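Local coordinates for protein SmhB (PDB 6ZZ5) that forms one component of the tripartite alpha-pore-forming toxin Smh of Serratia marcescens, here in its soluble state, and probably helps to build a pore in target membranes, at residues N27-Q32 / G55-H60; V35-F40 / R48-G53; G157-L162 / V256-G261. All blocks are in the same frame, centred on the assembly; numbering follows the deposited sequence.

How the contacts relate
Three contacts of SmhB lie in one region of its long helical bundle. Contacts 1 and 2 both use helix 44-92, with centres about 15 Å apart, and contact 2 is nested inside the chain loop that contact 1 closes. Contact 3 follows in series and joins helices 156-184 and 252-300, its centre about 16 Å from that of contact 2 and about 19 Å from that of contact 1, whose nearest atoms stay about 5 Å away. Contacts 2 and 3 touch: V35 and I50 pack on V256, A257 and I260, so the linker between the first two helices is built into the same core as helix 252-300 of the soluble toxin.

Contact 1: residues N27-Q32 / G55-H60; sequences NSVRQQ and GAARQH
R58 on helix 44-92 and R30 on helix 4-30 dominate this contact of a helical hairpin, in which the two helices run in opposite senses within the bundle of a protein of the HBL enterotoxin family. Each arginine reaches for the other's backbone carbonyl. R58 reaches across from helix 44-92 and, with a bend at chi3 (38°), brings NH1 2.8 Å from R30 O, which sits at the edge of the guanidinium and in its plane; the N-H points poorly at the oxygen, and the bond is weak. The return bond from R30 NH1 to R58 O is straighter but long, 3.5 Å, and also weak. The two side chains cross at about a right angle, with R58 NH2 over one face of the R30 guanidinium and the planes 34° apart. Two like charges thus lie close together, a cost probably eased by E62, whose OE1 forms a salt bridge with R30 NE. Beneath the arginines the contact turns apolar. V29 points toward helix 44-92 and, with CG1 anti to its own nitrogen (chi1 172°), rests that methyl 3.8 Å from A57 CB; L267 of helix 252-300 also packs on V29. A water molecule completes the grip, accepting from R58 NH1 at 2.7 Å and donating to V29 O at 3.0 Å.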
loop_
_atom_site.group_PDB
_atom_site.type_symbol
_atom_site.label_atom_id
_atom_site.label_comp_id
_atom_site.label_asym_id
_atom_site.label_seq_id
_atom_site.Cartn_x
_atom_site.Cartn_y
_atom_site.Cartn_z
ATOM N N ASN A 27 5.600 -3.103 -8.191
ATOM C CA ASN A 27 6.942 -3.440 -8.752
ATOM C C ASN A 27 6.945 -4.908 -9.219
ATOM O O ASN A 27 7.576 -5.235 -10.286
ATOM C CB ASN A 27 8.065 -3.165 -7.734
ATOM C CG ASN A 27 8.289 -1.700 -7.488
ATOM O OD1 ASN A 27 8.070 -0.920 -8.378
ATOM N ND2 ASN A 27 8.813 -1.362 -6.325
ATOM N N SER A 28 6.253 -5.774 -8.501
ATOM C CA SER A 28 6.216 -7.223 -8.833
ATOM C C SER A 28 5.443 -7.424 -10.134
ATOM O O SER A 28 5.862 -8.274 -10.970
ATOM C CB SER A 28 5.668 -8.095 -7.740
ATOM O OG SER A 28 4.233 -8.079 -7.653
ATOM N N VAL A 29 4.422 -6.599 -10.351
ATOM C CA VAL A 29 3.606 -6.668 -11.586
ATOM C C VAL A 29 4.477 -6.227 -12.730
ATOM O O VAL A 29 4.424 -6.840 -13.769
ATOM C CB VAL A 29 2.317 -5.820 -11.467
ATOM C CG1 VAL A 29 1.545 -5.720 -12.785
ATOM C CG2 VAL A 29 1.439 -6.335 -10.361
ATOM N N ARG A 30 5.229 -5.161 -12.523
ATOM C CA ARG A 30 6.091 -4.619 -13.586
ATOM C C ARG A 30 7.297 -5.494 -13.833
ATOM O O ARG A 30 7.969 -5.254 -14.870
ATOM C CB ARG A 30 6.491 -3.180 -13.294
ATOM C CG ARG A 30 5.234 -2.315 -13.383
ATOM C CD ARG A 30 5.449 -0.857 -13.318
ATOM N NE ARG A 30 6.473 -0.300 -14.174
ATOM C CZ ARG A 30 6.285 0.089 -15.429
ATOM N NH1 ARG A 30 5.139 -0.130 -16.059
ATOM N NH2 ARG A 30 7.259 0.701 -16.050
ATOM N N GLN A 31 7.563 -6.479 -12.994
ATOM C CA GLN A 31 8.738 -7.374 -13.277
ATOM C C GLN A 31 8.291 -8.681 -13.900
ATOM O O GLN A 31 9.146 -9.476 -14.174
ATOM C CB GLN A 31 9.585 -7.549 -12.030
ATOM C CG GLN A 31 10.240 -6.237 -11.634
ATOM C CD GLN A 31 11.121 -6.369 -10.409
ATOM O OE1 GLN A 31 11.572 -7.462 -10.058
ATOM N NE2 GLN A 31 11.284 -5.271 -9.719
ATOM N N GLN A 32 6.980 -8.876 -14.112
ATOM C CA GLN A 32 6.428 -10.126 -14.689
ATOM C C GLN A 32 6.782 -10.187 -16.169
ATOM O O GLN A 32 6.471 -9.243 -16.927
ATOM C CB GLN A 32 4.908 -10.216 -14.508
ATOM C CG GLN A 32 4.299 -11.445 -15.169
ATOM C CD GLN A 32 4.866 -12.725 -14.623
ATOM O OE1 GLN A 32 4.938 -12.883 -13.406
ATOM N NE2 GLN A 32 5.318 -13.598 -15.527
ATOM N N GLY A 55 -0.028 -6.368 -19.998
ATOM C CA GLY A 55 0.258 -4.968 -20.385
ATOM C C GLY A 55 -0.631 -3.992 -19.650
ATOM O O GLY A 55 -0.151 -2.934 -19.220
ATOM N N ALA A 56 -1.921 -4.324 -19.528
ATOM C CA ALA A 56 -2.907 -3.475 -18.834
ATOM C C ALA A 56 -2.528 -3.446 -17.347
ATOM O O ALA A 56 -2.515 -2.367 -16.718
ATOM C CB ALA A 56 -4.331 -4.007 -19.084
ATOM N N ALA A 57 -2.176 -4.606 -16.777
ATOM C CA ALA A 57 -1.813 -4.677 -15.343
ATOM C C ALA A 57 -0.558 -3.826 -15.072
ATOM O O ALA A 57 -0.549 -3.069 -14.068
ATOM C CB ALA A 57 -1.607 -6.091 -14.944
ATOM N N ARG A 58 0.432 -3.938 -15.931
ATOM C CA ARG A 58 1.667 -3.124 -15.883
ATOM C C ARG A 58 1.328 -1.641 -15.945
ATOM O O ARG A 58 1.893 -0.914 -15.154
ATOM C CB ARG A 58 2.578 -3.491 -17.062
ATOM C CG ARG A 58 3.137 -4.912 -16.970
ATOM C CD ARG A 58 3.988 -5.323 -18.211
ATOM N NE ARG A 58 4.735 -4.123 -18.594
ATOM C CZ ARG A 58 5.804 -3.677 -17.974
ATOM N NH1 ARG A 58 6.373 -4.380 -17.013
ATOM N NH2 ARG A 58 6.331 -2.539 -18.354
ATOM N N GLN A 59 0.463 -1.213 -16.859
ATOM C CA GLN A 59 0.002 0.203 -16.911
ATOM C C GLN A 59 -0.676 0.615 -15.585
ATOM O O GLN A 59 -0.422 1.731 -15.097
ATOM C CB GLN A 59 -0.867 0.423 -18.148
ATOM C CG GLN A 59 -1.725 1.700 -18.127
ATOM C CD GLN A 59 -1.006 2.975 -17.750
ATOM O OE1 GLN A 59 0.206 3.125 -17.941
ATOM N NE2 GLN A 59 -1.760 3.914 -17.189
ATOM N N HIS A 60 -1.552 -0.202 -15.013
ATOM C CA HIS A 60 -2.242 0.144 -13.754
ATOM C C HIS A 60 -1.192 0.322 -12.638
ATOM O O HIS A 60 -1.306 1.259 -11.875
ATOM C CB HIS A 60 -3.280 -0.941 -13.349
ATOM C CG HIS A 60 -4.457 -1.028 -14.244
ATOM N ND1 HIS A 60 -5.081 0.103 -14.765
ATOM C CD2 HIS A 60 -5.082 -2.102 -14.767
ATOM C CE1 HIS A 60 -6.069 -0.272 -15.540
ATOM N NE2 HIS A 60 -6.078 -1.644 -15.590
HETATM O O HOH W 1 5.958 -6.929 -16.383
#

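Contact 2: residues V35-F40 / R48-G53; sequences VDFGRF and RQINTG
N51 and V35 meet through a pair of hydrogen bonds, a clear case of a helix side chain imitating a backbone partner. The carboxamide of N51 takes both polar atoms of one residue: V35 N donates to N51 OD1 at 3.0 Å, and N51 ND2 donates to V35 O at 2.9 Å. Each acceptor is met in its carbonyl plane on a lone pair, and the second bond is nearly straight at 162°, with V35 O only 6° out of the amide plane. Held at both ends, the amide has its flip state fixed.

The apolar contacts lie beside this clasp. Both methyls of V35 close on I50 CG2, V35 CG2 at 3.7 Å. With CG1 anti to the carbonyl carbon (chi1 -68°), the other I50 branch turns to F37, its CD1 3.7 Å from F37 CE2. Helix 252-300 packs on V35, and L148 of helix 99-151 on F37. Farther along, D36 OD1 accepts from G38 N in an Asx turn, and E47 takes F37 N.

The chemistry implies a linker tied to helix 44-92 without regular secondary structure of its own: the asparagine satisfies the buried residue's backbone and sets its position, while V35, F37 and I50 pack against helices 252-300 and 99-151.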
loop_
_atom_site.group_PDB
_atom_site.type_symbol
_atom_site.label_atom_id
_atom_site.label_comp_id
_atom_site.label_asym_id
_atom_site.label_seq_id
_atom_site.Cartn_x
_atom_site.Cartn_y
_atom_site.Cartn_z
ATOM N N VAL A 35 4.177 -14.149 -21.011
ATOM C CA VAL A 35 4.061 -15.607 -21.135
ATOM C C VAL A 35 4.428 -15.968 -22.584
ATOM O O VAL A 35 4.212 -15.195 -23.565
ATOM C CB VAL A 35 2.670 -16.127 -20.702
ATOM C CG1 VAL A 35 2.275 -15.642 -19.338
ATOM C CG2 VAL A 35 1.576 -15.829 -21.714
ATOM N N ASP A 36 4.901 -17.184 -22.719
ATOM C CA ASP A 36 5.396 -17.742 -23.982
ATOM C C ASP A 36 4.770 -19.138 -24.098
ATOM O O ASP A 36 5.183 -20.031 -23.365
ATOM C CB ASP A 36 6.918 -17.788 -23.921
ATOM C CG ASP A 36 7.524 -18.324 -25.198
ATOM O OD1 ASP A 36 6.724 -18.708 -26.118
ATOM O OD2 ASP A 36 8.774 -18.404 -25.236
ATOM N N PHE A 37 3.777 -19.305 -24.947
ATOM C CA PHE A 37 3.167 -20.623 -25.207
ATOM C C PHE A 37 3.635 -21.076 -26.584
ATOM O O PHE A 37 2.862 -21.761 -27.235
ATOM C CB PHE A 37 1.646 -20.514 -25.160
ATOM C CG PHE A 37 1.072 -20.192 -23.816
ATOM C CD1 PHE A 37 1.848 -20.221 -22.667
ATOM C CD2 PHE A 37 -0.263 -19.821 -23.727
ATOM C CE1 PHE A 37 1.305 -19.861 -21.446
ATOM C CE2 PHE A 37 -0.817 -19.489 -22.503
ATOM C CZ PHE A 37 -0.034 -19.531 -21.359
ATOM N N GLY A 38 4.844 -20.653 -26.992
ATOM C CA GLY A 38 5.384 -20.823 -28.353
ATOM C C GLY A 38 5.382 -22.283 -28.756
ATOM O O GLY A 38 5.140 -22.596 -29.948
ATOM N N ARG A 39 5.582 -23.170 -27.781
ATOM C CA ARG A 39 5.680 -24.623 -28.049
ATOM C C ARG A 39 4.318 -25.183 -28.515
ATOM O O ARG A 39 4.352 -26.143 -29.269
ATOM C CB ARG A 39 6.316 -25.302 -26.834
ATOM C CG ARG A 39 7.739 -24.822 -26.555
ATOM C CD ARG A 39 8.281 -25.424 -25.269
ATOM N NE ARG A 39 8.142 -26.882 -25.285
ATOM C CZ ARG A 39 8.999 -27.730 -25.858
ATOM N NH1 ARG A 39 10.074 -27.263 -26.472
ATOM N NH2 ARG A 39 8.772 -29.033 -25.825
ATOM N N PHE A 40 3.169 -24.565 -28.196
ATOM C CA PHE A 40 1.820 -25.133 -28.496
ATOM C C PHE A 40 1.026 -24.215 -29.422
ATOM O O PHE A 40 0.364 -23.289 -28.953
ATOM C CB PHE A 40 1.125 -25.417 -27.165
ATOM C CG PHE A 40 1.995 -26.178 -26.193
ATOM C CD1 PHE A 40 2.127 -27.568 -26.277
ATOM C CD2 PHE A 40 2.717 -25.500 -25.212
ATOM C CE1 PHE A 40 2.944 -28.258 -25.389
ATOM C CE2 PHE A 40 3.536 -26.195 -24.325
ATOM C CZ PHE A 40 3.655 -27.574 -24.421
ATOM N N ARG A 48 -1.762 -14.283 -26.438
ATOM C CA ARG A 48 -2.019 -12.853 -26.784
ATOM C C ARG A 48 -2.951 -12.211 -25.778
ATOM O O ARG A 48 -2.686 -11.077 -25.359
ATOM C CB ARG A 48 -2.529 -12.732 -28.215
ATOM C CG ARG A 48 -1.394 -12.910 -29.220
ATOM C CD ARG A 48 -1.370 -11.831 -30.283
ATOM N NE ARG A 48 -2.384 -12.231 -31.236
ATOM C CZ ARG A 48 -2.147 -12.845 -32.384
ATOM N NH1 ARG A 48 -0.905 -13.072 -32.782
ATOM N NH2 ARG A 48 -3.160 -13.186 -33.159
ATOM N N GLN A 49 -4.029 -12.900 -25.427
ATOM C CA GLN A 49 -4.991 -12.352 -24.439
ATOM C C GLN A 49 -4.273 -12.113 -23.096
ATOM O O GLN A 49 -4.482 -11.062 -22.469
ATOM C CB GLN A 49 -6.206 -13.288 -24.310
ATOM C CG GLN A 49 -7.101 -13.262 -25.533
ATOM C CD GLN A 49 -8.103 -14.393 -25.585
ATOM O OE1 GLN A 49 -8.167 -15.263 -24.721
ATOM N NE2 GLN A 49 -8.827 -14.458 -26.681
ATOM N N ILE A 50 -3.518 -13.100 -22.633
ATOM C CA ILE A 50 -2.828 -12.994 -21.313
ATOM C C ILE A 50 -1.846 -11.822 -21.345
ATOM O O ILE A 50 -1.734 -11.097 -20.346
ATOM C CB ILE A 50 -2.140 -14.316 -20.977
ATOM C CG1 ILE A 50 -3.181 -15.410 -20.712
ATOM C CG2 ILE A 50 -1.168 -14.131 -19.820
ATOM C CD1 ILE A 50 -2.574 -16.751 -20.770
ATOM N N ASN A 51 -1.057 -11.715 -22.427
ATOM C CA ASN A 51 -0.011 -10.670 -22.499
ATOM C C ASN A 51 -0.695 -9.302 -22.649
ATOM O O ASN A 51 -0.181 -8.315 -22.100
ATOM C CB ASN A 51 0.996 -11.035 -23.578
ATOM C CG ASN A 51 1.895 -12.160 -23.104
ATOM O OD1 ASN A 51 2.003 -12.353 -21.885
ATOM N ND2 ASN A 51 2.599 -12.820 -24.019
ATOM N N THR A 52 -1.827 -9.226 -23.324
ATOM C CA THR A 52 -2.628 -7.979 -23.399
ATOM C C THR A 52 -3.023 -7.625 -21.974
ATOM O O THR A 52 -2.839 -6.450 -21.570
ATOM C CB THR A 52 -3.850 -8.106 -24.326
ATOM O OG1 THR A 52 -3.276 -8.310 -25.592
ATOM C CG2 THR A 52 -4.775 -6.900 -24.348
ATOM N N GLY A 53 -3.573 -8.602 -21.245
ATOM C CA GLY A 53 -3.882 -8.410 -19.817
ATOM C C GLY A 53 -2.705 -7.924 -18.996
ATOM O O GLY A 53 -2.849 -6.994 -18.150
#

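Contact 3: residues G157-L162 / V256-G261; sequences GVLEQL and VASQIG
Helices 156-184 and 252-300 approach most closely in these segments at L159 and S258, whose CA atoms are 8.0 Å apart. The pairing belongs to the long helical bundle of an alpha-pore-forming toxin, and it is sparse, burying 85 Å² with both sides summed. A small residue faces two large ones: S258 points toward helix 156-184, and L159 and L162, one turn apart on that helix, each offer it a methyl. With its oxygen anti to its own nitrogen (chi1 176°), the serine sends OG outward from helix 252-300 to meet both leucines. L159 CD1 lies 4.1 Å from S258 CB, so the first leucine touches the stem of the serine as well as its hydroxyl. These are loose van der Waals approaches, and no hydrogen bond crosses between the two segments. The hydroxyl finds its polar partner just beyond them, in OD1 of N163, so a polar link between the helices is made by the residue that follows L162.

Other helices add to the packing. V145 and N149 of helix 99-151 lie against L159, and Y244 of helix 230-245 against L162, while Y141 OH bonds to A257 O. Between the two segments the chain passes through the strands 191-196 and 216-221 and a very hydrophobic stretch, consistent with the head region of such toxins, thought to change shape when they insert; this contact joins helix 156-184, which leads into that region, to helix 252-300, which comes after helix 230-245. At its centre S258 OG stands 4.1 Å from L159 CD1 and equally 4.1 Å from L162 CD2.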
loop_
_atom_site.group_PDB
_atom_site.type_symbol
_atom_site.label_atom_id
_atom_site.label_comp_id
_atom_site.label_asym_id
_atom_site.label_seq_id
_atom_site.Cartn_x
_atom_site.Cartn_y
_atom_site.Cartn_z
ATOM N N GLY A 157 -13.037 -27.989 -11.978
ATOM C CA GLY A 157 -13.116 -28.219 -10.514
ATOM C C GLY A 157 -11.732 -28.155 -9.854
ATOM O O GLY A 157 -11.581 -27.579 -8.783
ATOM N N VAL A 158 -10.714 -28.728 -10.481
ATOM C CA VAL A 158 -9.336 -28.644 -9.927
ATOM C C VAL A 158 -8.858 -27.198 -10.018
ATOM O O VAL A 158 -8.256 -26.691 -9.090
ATOM C CB VAL A 158 -8.369 -29.598 -10.644
ATOM C CG1 VAL A 158 -6.952 -29.362 -10.166
ATOM C CG2 VAL A 158 -8.764 -31.053 -10.452
ATOM N N LEU A 159 -9.083 -26.538 -11.141
ATOM C CA LEU A 159 -8.648 -25.127 -11.319
ATOM C C LEU A 159 -9.347 -24.234 -10.291
ATOM O O LEU A 159 -8.690 -23.383 -9.680
ATOM C CB LEU A 159 -8.984 -24.711 -12.744
ATOM C CG LEU A 159 -8.668 -23.272 -13.099
ATOM C CD1 LEU A 159 -7.195 -22.942 -12.839
ATOM C CD2 LEU A 159 -9.024 -23.034 -14.549
ATOM N N GLU A 160 -10.642 -24.418 -10.105
ATOM C CA GLU A 160 -11.427 -23.620 -9.126
ATOM C C GLU A 160 -10.929 -23.881 -7.707
ATOM O O GLU A 160 -10.820 -22.891 -6.974
ATOM C CB GLU A 160 -12.928 -23.908 -9.205
ATOM C CG GLU A 160 -13.635 -22.845 -10.006
ATOM C CD GLU A 160 -13.003 -21.469 -9.801
ATOM O OE1 GLU A 160 -12.579 -20.848 -10.824
ATOM O OE2 GLU A 160 -12.904 -21.023 -8.609
ATOM N N GLN A 161 -10.625 -25.144 -7.353
ATOM C CA GLN A 161 -10.092 -25.450 -6.003
ATOM C C GLN A 161 -8.728 -24.735 -5.829
ATOM O O GLN A 161 -8.467 -24.171 -4.764
ATOM C CB GLN A 161 -9.984 -26.940 -5.710
ATOM C CG GLN A 161 -9.633 -27.177 -4.238
ATOM C CD GLN A 161 -10.694 -26.656 -3.285
ATOM O OE1 GLN A 161 -11.882 -26.872 -3.510
ATOM N NE2 GLN A 161 -10.311 -25.890 -2.268
ATOM N N LEU A 162 -7.898 -24.706 -6.855
ATOM C CA LEU A 162 -6.587 -24.004 -6.749
ATOM C C LEU A 162 -6.817 -22.515 -6.531
ATOM O O LEU A 162 -6.160 -21.900 -5.652
ATOM C CB LEU A 162 -5.770 -24.234 -8.011
ATOM C CG LEU A 162 -4.436 -23.486 -8.061
ATOM C CD1 LEU A 162 -3.520 -23.870 -6.892
ATOM C CD2 LEU A 162 -3.751 -23.748 -9.392
ATOM N N VAL A 256 0.295 -21.200 -15.130
ATOM C CA VAL A 256 0.860 -19.857 -15.394
ATOM C C VAL A 256 -0.290 -18.848 -15.537
ATOM O O VAL A 256 -0.233 -17.786 -14.886
ATOM C CB VAL A 256 1.788 -19.904 -16.610
ATOM C CG1 VAL A 256 2.189 -18.522 -17.049
ATOM C CG2 VAL A 256 3.009 -20.781 -16.322
ATOM N N ALA A 257 -1.310 -19.134 -16.344
ATOM C CA ALA A 257 -2.431 -18.194 -16.574
ATOM C C ALA A 257 -3.109 -17.908 -15.227
ATOM O O ALA A 257 -3.465 -16.722 -14.967
ATOM C CB ALA A 257 -3.408 -18.756 -17.554
ATOM N N SER A 258 -3.287 -18.947 -14.416
ATOM C CA SER A 258 -3.997 -18.883 -13.109
ATOM C C SER A 258 -3.176 -17.986 -12.167
ATOM O O SER A 258 -3.769 -17.173 -11.429
ATOM C CB SER A 258 -4.130 -20.254 -12.488
ATOM O OG SER A 258 -4.730 -20.179 -11.197
ATOM N N GLN A 259 -1.862 -18.184 -12.170
ATOM C CA GLN A 259 -0.946 -17.428 -11.290
ATOM C C GLN A 259 -0.992 -15.943 -11.687
ATOM O O GLN A 259 -1.085 -15.090 -10.804
ATOM C CB GLN A 259 0.460 -18.007 -11.346
ATOM C CG GLN A 259 0.585 -19.332 -10.622
ATOM C CD GLN A 259 1.873 -20.063 -10.901
ATOM O OE1 GLN A 259 2.677 -19.608 -11.708
ATOM N NE2 GLN A 259 2.078 -21.202 -10.263
ATOM N N ILE A 260 -1.020 -15.628 -12.967
ATOM C CA ILE A 260 -1.145 -14.223 -13.396
ATOM C C ILE A 260 -2.490 -13.683 -12.930
ATOM O O ILE A 260 -2.500 -12.540 -12.471
ATOM C CB ILE A 260 -0.898 -14.094 -14.905
ATOM C CG1 ILE A 260 0.603 -14.269 -15.167
ATOM C CG2 ILE A 260 -1.376 -12.765 -15.423
ATOM C CD1 ILE A 260 0.906 -14.636 -16.550
ATOM N N GLY A 261 -3.566 -14.475 -13.057
ATOM C CA GLY A 261 -4.906 -14.089 -12.593
ATOM C C GLY A 261 -4.917 -13.764 -11.096
ATOM O O GLY A 261 -5.510 -12.743 -10.706
#